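Local structure of pyridoxal kinase (Entamoeba histolytica, 4S1H) at residues M64-L67 / E68-L72; E154-S157 / V158-I162; V90-T93 / I94-K98. The protein probably phosphorylates pyridoxal at the expense of ATP to give pyridoxal 5'-phosphate, and is seen here with ADP and magnesium bound. All blocks are in the same frame, centred on the assembly; numbering follows the deposited sequence.

Contact 1 of 3, residues M64-L67 / E68-L72; sequences MDSL and EVNHL
Met64 O, Asp65 O and Ser66 O accept the N-H groups of Glu68, Val69 and Asn70 as the last i to i+4 bonds of helix 57-69, and the chain then turns so that Leu72 N reaches back over five residues to Leu67 O at 2.9 Å. His71 takes the positive phi (57°) at this reversal, and its own N bonds to Glu68 O at 3.0 Å inside the wider ring. The turn sets the side chain of Leu72 across that of Leu67 at about a right angle, Leu72 CD1 to Leu67 CD2 at 4.2 Å, while Leu67 also packs on Ile34 and Val36 of strand 33-41. On another side of the helix end, Asn70 CG stands beside its own backbone N (chi1 -66°), which brings ND2 within 3.4 Å of Ser66 OG without a bond between them. Ser66 OG and Asn70 ND2 both bond to Asn43 OD1 of the second subunit, Ser66 OG also to Gly51 N and Asn70 ND2 to Val49 O of that subunit. Glu68 forms a salt bridge with Arg99. The turn is a Schellman motif with His71 as its C-prime residue, here ending a helix at the dimer interface.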
loop_
_atom_site.group_PDB
_atom_site.type_symbol
_atom_site.label_atom_id
_atom_site.label_comp_id
_atom_site.label_asym_id
_atom_site.label_seq_id
_atom_site.Cartn_x
_atom_site.Cartn_y
_atom_site.Cartn_z
ATOM N N MET A 64 -11.465 -10.567 7.433
ATOM C CA MET A 64 -10.680 -11.535 8.194
ATOM C C MET A 64 -11.174 -12.970 7.955
ATOM O O MET A 64 -10.370 -13.900 7.784
ATOM C CB MET A 64 -10.671 -11.185 9.679
ATOM C CG MET A 64 -10.010 -9.848 9.975
ATOM S SD MET A 64 -8.272 -9.756 9.533
ATOM C CE MET A 64 -7.549 -10.809 10.782
ATOM N N ASP A 65 -12.489 -13.138 7.863
ATOM C CA ASP A 65 -13.083 -14.445 7.532
ATOM C C ASP A 65 -12.646 -14.926 6.152
ATOM O O ASP A 65 -12.335 -16.081 5.975
ATOM C CB ASP A 65 -14.604 -14.385 7.550
ATOM C CG ASP A 65 -15.178 -14.243 8.962
ATOM O OD1 ASP A 65 -14.443 -14.385 9.979
ATOM O OD2 ASP A 65 -16.397 -14.024 9.036
ATOM N N SER A 66 -12.613 -14.020 5.187
ATOM C CA SER A 66 -12.203 -14.380 3.807
ATOM C C SER A 66 -10.731 -14.818 3.743
ATOM O O SER A 66 -10.386 -15.788 3.064
ATOM C CB SER A 66 -12.429 -13.169 2.915
ATOM O OG SER A 66 -12.219 -13.481 1.549
ATOM N N LEU A 67 -9.863 -14.116 4.474
ATOM C CA LEU A 67 -8.447 -14.519 4.574
ATOM C C LEU A 67 -8.322 -15.914 5.153
ATOM O O LEU A 67 -7.522 -16.695 4.678
ATOM C CB LEU A 67 -7.636 -13.540 5.408
ATOM C CG LEU A 67 -7.530 -12.131 4.820
ATOM C CD1 LEU A 67 -6.968 -11.172 5.858
ATOM C CD2 LEU A 67 -6.692 -12.045 3.567
ATOM N N GLU A 68 -9.120 -16.225 6.164
ATOM C CA GLU A 68 -9.060 -17.550 6.804
ATOM C C GLU A 68 -9.584 -18.647 5.884
ATOM O O GLU A 68 -8.905 -19.650 5.673
ATOM C CB GLU A 68 -9.835 -17.528 8.124
ATOM C CG GLU A 68 -9.607 -18.765 8.987
ATOM C CD GLU A 68 -10.297 -18.675 10.346
ATOM O OE1 GLU A 68 -10.241 -17.610 10.983
ATOM O OE2 GLU A 68 -10.883 -19.676 10.789
ATOM N N VAL A 69 -10.763 -18.435 5.298
ATOM C CA VAL A 69 -11.409 -19.451 4.444
ATOM C C VAL A 69 -10.581 -19.756 3.186
ATOM O O VAL A 69 -10.515 -20.916 2.744
ATOM C CB VAL A 69 -12.834 -19.006 4.048
ATOM C CG1 VAL A 69 -13.398 -19.868 2.921
ATOM C CG2 VAL A 69 -13.737 -19.060 5.267
ATOM N N ASN A 70 -9.965 -18.728 2.609
ATOM C CA ASN A 70 -9.075 -18.901 1.464
ATOM C C ASN A 70 -7.637 -19.327 1.825
ATOM O O ASN A 70 -6.781 -19.398 0.945
ATOM C CB ASN A 70 -9.052 -17.642 0.591
ATOM C CG ASN A 70 -10.373 -17.364 -0.083
ATOM O OD1 ASN A 70 -11.035 -18.280 -0.599
ATOM N ND2 ASN A 70 -10.747 -16.097 -0.133
ATOM N N HIS A 71 -7.388 -19.636 3.108
ATOM C CA HIS A 71 -6.088 -20.108 3.630
ATOM C C HIS A 71 -4.910 -19.170 3.374
ATOM O O HIS A 71 -3.754 -19.599 3.310
ATOM C CB HIS A 71 -5.808 -21.509 3.091
ATOM C CG HIS A 71 -6.989 -22.425 3.174
ATOM N ND1 HIS A 71 -7.411 -22.978 4.363
ATOM C CD2 HIS A 71 -7.855 -22.857 2.227
ATOM C CE1 HIS A 71 -8.475 -23.733 4.140
ATOM N NE2 HIS A 71 -8.764 -23.675 2.853
ATOM N N LEU A 72 -5.198 -17.868 3.332
ATOM C CA LEU A 72 -4.178 -16.848 3.032
ATOM C C LEU A 72 -3.368 -16.395 4.253
ATOM O O LEU A 72 -2.325 -15.753 4.092
ATOM C CB LEU A 72 -4.851 -15.633 2.362
ATOM C CG LEU A 72 -5.508 -15.975 1.009
ATOM C CD1 LEU A 72 -6.349 -14.831 0.468
ATOM C CD2 LEU A 72 -4.463 -16.387 -0.022
#

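Contact 2 of 3, residues E154-S157 / V158-I162; sequences EVNS and VSEAI
Glu160 OE1 takes two N-H donors from Asn156: the backbone N at 2.7 Å, arriving nearly along the C-O axis, and ND2 at 3.2 Å in a weak, bent bond. It ties the loop to the first turn of helix 158-170, where Ser157 is the N-cap residue and Ala161 N bonds to Ser157 O at 2.9 Å. Glu160 CG lies beside the backbone N (chi1 -70°) and the chain beyond is extended, which carries the carboxylate back along the incoming loop. Glu160 CB lies 3.5 Å from Glu154 O. The amide of Asn156 and the carboxylate of Glu160 are turned 52° against each other, and the same ND2 gives a straighter but also weak bond to Glu154 OE1. Ser157 OG, tucked between its own N and carbonyl carbon (chi1 63°), meets Ser159 OG at 3.1 Å in a hydroxyl-hydroxyl bond. Val155 CG1 packs against Ala161 CB at 3.7 Å. Val155 also packs the loop on Ala144, Leu147 and Ser148 of helix 144-151, whereas Ala161, on helix 158-170, lies on Ile181 and Leu190 of strands 175-183 and 186-193. The side chain of Val155 is about 11 Å from the bound ADP. A water donates to both Glu154 O and Glu160 O, the latter at 2.8 Å, bridging loop and helix.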
loop_
_atom_site.group_PDB
_atom_site.type_symbol
_atom_site.label_atom_id
_atom_site.label_comp_id
_atom_site.label_asym_id
_atom_site.label_seq_id
_atom_site.Cartn_x
_atom_site.Cartn_y
_atom_site.Cartn_z
ATOM N N GLU A 154 2.226 9.636 34.791
ATOM C CA GLU A 154 2.933 10.653 34.017
ATOM C C GLU A 154 4.224 10.015 33.480
ATOM O O GLU A 154 4.842 9.211 34.167
ATOM C CB GLU A 154 3.262 11.876 34.899
ATOM C CG GLU A 154 2.068 12.728 35.356
ATOM C CD GLU A 154 2.234 14.233 35.099
ATOM O OE1 GLU A 154 2.410 14.654 33.933
ATOM O OE2 GLU A 154 2.167 15.008 36.073
ATOM N N VAL A 155 4.637 10.395 32.285
ATOM C CA VAL A 155 5.929 9.942 31.718
ATOM C C VAL A 155 6.643 11.144 31.122
ATOM O O VAL A 155 6.447 11.467 29.964
ATOM C CB VAL A 155 5.771 8.831 30.661
ATOM C CG1 VAL A 155 7.146 8.348 30.247
ATOM C CG2 VAL A 155 4.954 7.684 31.239
ATOM N N ASN A 156 7.435 11.815 31.965
ATOM C CA ASN A 156 8.156 13.032 31.590
ATOM C C ASN A 156 9.669 12.872 31.662
ATOM O O ASN A 156 10.389 13.858 31.543
ATOM C CB ASN A 156 7.722 14.197 32.495
ATOM C CG ASN A 156 6.247 14.481 32.416
ATOM O OD1 ASN A 156 5.689 14.785 31.356
ATOM N ND2 ASN A 156 5.591 14.344 33.557
ATOM N N SER A 157 10.138 11.647 31.873
ATOM C CA SER A 157 11.529 11.375 32.077
ATOM C C SER A 157 11.761 9.906 32.018
ATOM O O SER A 157 10.812 9.142 32.062
ATOM C CB SER A 157 11.968 11.845 33.475
ATOM O OG SER A 157 11.285 11.117 34.498
ATOM N N VAL A 158 13.030 9.523 31.981
ATOM C CA VAL A 158 13.377 8.095 31.903
ATOM C C VAL A 158 12.953 7.381 33.193
ATOM O O VAL A 158 12.354 6.316 33.124
ATOM C CB VAL A 158 14.881 7.907 31.636
ATOM C CG1 VAL A 158 15.307 6.466 31.865
ATOM C CG2 VAL A 158 15.217 8.356 30.208
ATOM N N SER A 159 13.203 7.983 34.354
ATOM C CA SER A 159 12.785 7.325 35.574
ATOM C C SER A 159 11.254 7.036 35.524
ATOM O O SER A 159 10.802 5.935 35.865
ATOM C CB SER A 159 13.150 8.169 36.791
ATOM O OG SER A 159 12.418 9.374 36.774
ATOM N N GLU A 160 10.471 8.075 35.188
ATOM C CA GLU A 160 9.030 7.886 35.076
ATOM C C GLU A 160 8.676 6.794 34.091
ATOM O O GLU A 160 7.809 5.993 34.375
ATOM C CB GLU A 160 8.312 9.197 34.777
ATOM C CG GLU A 160 8.350 10.127 35.970
ATOM C CD GLU A 160 7.595 11.440 35.800
ATOM O OE1 GLU A 160 7.367 11.869 34.651
ATOM O OE2 GLU A 160 7.260 12.064 36.841
ATOM N N ALA A 161 9.318 6.787 32.914
ATOM C CA ALA A 161 9.096 5.705 31.967
ATOM C C ALA A 161 9.393 4.356 32.603
ATOM O O ALA A 161 8.658 3.417 32.342
ATOM C CB ALA A 161 9.910 5.914 30.700
ATOM N N ILE A 162 10.462 4.260 33.393
ATOM C CA ILE A 162 10.804 2.952 33.991
ATOM C C ILE A 162 9.654 2.484 34.925
ATOM O O ILE A 162 9.256 1.336 34.899
ATOM C CB ILE A 162 12.172 3.009 34.700
ATOM C CG1 ILE A 162 13.318 3.063 33.672
ATOM C CG2 ILE A 162 12.329 1.835 35.649
ATOM C CD1 ILE A 162 14.644 3.521 34.268
HETATM O O HOH W 1 5.712 7.111 35.893
#

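Contact 3 of 3, residues V90-T93 / I94-K98; sequences VYET and INRVK
Glu92 OE2 sits off the rim of the Arg96 guanidinium, close to level with it, and the carboxylate is turned 78° against that group; Ile94 CD1 comes within 3.9 Å of Tyr91 CD1, obliquely to the ring. In the salt bridge Arg96 NE supplies the shorter bond, 2.8 Å to the anti side of Glu92 OE2 and tilted 26° from the carboxylate plane, and NH2 adds a weak one at 3.0 Å. Glu92 CG is anti to its backbone N (chi1 -178°) and the chain bends at chi2, which swings the carboxylate along the helix to its neighbours one turn on. Its other oxygen, OE1, accepts Asn95 ND2 at 3.1 Å from above the carboxylate plane, the oxygen staying close to the amide plane of Asn95. A water donates to Asn95 OD1 and Tyr91 O. Away from these groups Thr93 CG2 packs on Val97 CG2 at 3.9 Å, beside Thr81 and Leu79 of strand 78-81. Helix 87-100 is the crossover between strands 78-81 and 107-110 in a beta-alpha-beta unit. Because Arg96 NH2 also bridges to Asp65 of helix 57-69, two carboxylates balance the guanidinium's charge and probably restrict its rotation.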
loop_
_atom_site.group_PDB
_atom_site.type_symbol
_atom_site.label_atom_id
_atom_site.label_comp_id
_atom_site.label_asym_id
_atom_site.label_seq_id
_atom_site.Cartn_x
_atom_site.Cartn_y
_atom_site.Cartn_z
ATOM N N VAL A 90 -10.823 -3.134 17.784
ATOM C CA VAL A 90 -9.774 -3.598 18.655
ATOM C C VAL A 90 -10.167 -4.929 19.290
ATOM O O VAL A 90 -9.349 -5.843 19.342
ATOM C CB VAL A 90 -9.429 -2.559 19.755
ATOM C CG1 VAL A 90 -8.350 -3.087 20.703
ATOM C CG2 VAL A 90 -8.967 -1.244 19.125
ATOM N N TYR A 91 -11.384 -5.003 19.830
ATOM C CA TYR A 91 -11.849 -6.234 20.477
ATOM C C TYR A 91 -11.927 -7.377 19.464
ATOM O O TYR A 91 -11.527 -8.486 19.777
ATOM C CB TYR A 91 -13.162 -6.039 21.229
ATOM C CG TYR A 91 -12.988 -5.195 22.483
ATOM C CD1 TYR A 91 -12.137 -5.600 23.482
ATOM C CD2 TYR A 91 -13.655 -3.988 22.623
ATOM C CE1 TYR A 91 -11.958 -4.836 24.630
ATOM C CE2 TYR A 91 -13.490 -3.218 23.764
ATOM C CZ TYR A 91 -12.635 -3.655 24.749
ATOM O OH TYR A 91 -12.421 -2.910 25.889
ATOM N N GLU A 92 -12.362 -7.093 18.244
ATOM C CA GLU A 92 -12.359 -8.135 17.214
ATOM C C GLU A 92 -10.943 -8.590 16.851
ATOM O O GLU A 92 -10.684 -9.800 16.726
ATOM C CB GLU A 92 -13.069 -7.658 15.977
ATOM C CG GLU A 92 -13.161 -8.692 14.855
ATOM C CD GLU A 92 -13.756 -10.033 15.255
ATOM O OE1 GLU A 92 -14.437 -10.172 16.316
ATOM O OE2 GLU A 92 -13.541 -10.977 14.460
ATOM N N THR A 93 -10.020 -7.640 16.762
ATOM C CA THR A 93 -8.625 -7.960 16.539
ATOM C C THR A 93 -8.091 -8.866 17.647
ATOM O O THR A 93 -7.330 -9.791 17.368
ATOM C CB THR A 93 -7.784 -6.697 16.410
ATOM O OG1 THR A 93 -8.152 -6.020 15.200
ATOM C CG2 THR A 93 -6.295 -7.013 16.391
ATOM N N ILE A 94 -8.437 -8.598 18.903
ATOM C CA ILE A 94 -8.018 -9.473 20.006
ATOM C C ILE A 94 -8.434 -10.914 19.713
ATOM O O ILE A 94 -7.634 -11.810 19.901
ATOM C CB ILE A 94 -8.547 -8.994 21.374
ATOM C CG1 ILE A 94 -7.790 -7.732 21.831
ATOM C CG2 ILE A 94 -8.424 -10.075 22.446
ATOM C CD1 ILE A 94 -8.488 -6.979 22.936
ATOM N N ASN A 95 -9.675 -11.115 19.259
ATOM C CA ASN A 95 -10.140 -12.459 18.910
ATOM C C ASN A 95 -9.274 -13.081 17.839
ATOM O O ASN A 95 -8.930 -14.248 17.946
ATOM C CB ASN A 95 -11.584 -12.447 18.438
ATOM C CG ASN A 95 -12.562 -12.009 19.499
ATOM O OD1 ASN A 95 -12.372 -12.247 20.681
ATOM N ND2 ASN A 95 -13.653 -11.374 19.054
ATOM N N ARG A 96 -8.938 -12.302 16.821
ATOM C CA ARG A 96 -8.143 -12.804 15.680
ATOM C C ARG A 96 -6.715 -13.091 16.114
ATOM O O ARG A 96 -6.173 -14.126 15.760
ATOM C CB ARG A 96 -8.138 -11.800 14.547
ATOM C CG ARG A 96 -9.522 -11.491 13.988
ATOM C CD ARG A 96 -10.229 -12.692 13.413
ATOM N NE ARG A 96 -11.617 -12.358 13.045
ATOM C CZ ARG A 96 -12.335 -12.979 12.122
ATOM N NH1 ARG A 96 -11.818 -13.986 11.438
ATOM N NH2 ARG A 96 -13.590 -12.583 11.879
ATOM N N VAL A 97 -6.160 -12.245 16.998
ATOM C CA VAL A 97 -4.815 -12.463 17.554
ATOM C C VAL A 97 -4.691 -13.753 18.322
ATOM O O VAL A 97 -3.726 -14.517 18.134
ATOM C CB VAL A 97 -4.404 -11.316 18.495
ATOM C CG1 VAL A 97 -3.127 -11.651 19.291
ATOM C CG2 VAL A 97 -4.217 -10.043 17.709
ATOM N N LYS A 98 -5.646 -13.987 19.214
ATOM C CA LYS A 98 -5.702 -15.209 19.974
ATOM C C LYS A 98 -5.730 -16.421 19.052
ATOM O O LYS A 98 -4.992 -17.367 19.278
ATOM C CB LYS A 98 -6.906 -15.234 20.921
ATOM C CG LYS A 98 -6.703 -14.353 22.143
ATOM C CD LYS A 98 -7.706 -14.631 23.251
ATOM C CE LYS A 98 -9.067 -14.038 22.935
ATOM N NZ LYS A 98 -10.060 -14.413 23.978
HETATM O O HOH W 2 -12.362 -9.779 22.047
#

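Overall arrangement
From the N terminus the three contacts follow in series as 64-72, 90-98 and 154-162; each is local and none nests in or crosses another. Contact 1 ends helix 57-69, and after strand 78-81 the chain enters helix 87-100, which carries contact 3. These two touch, their centres about 15 Å apart: a salt bridge and side-chain packing join the neighbouring helices. Past strands 107-110 and 139-140 and helix 144-151 comes contact 2, which turns the connecting loop into helix 158-170. Its centre lies about 42 Å from that of contact 1, on the opposite side of the chain's centre, nearer the nucleotide, whereas contact 1 faces the second subunit.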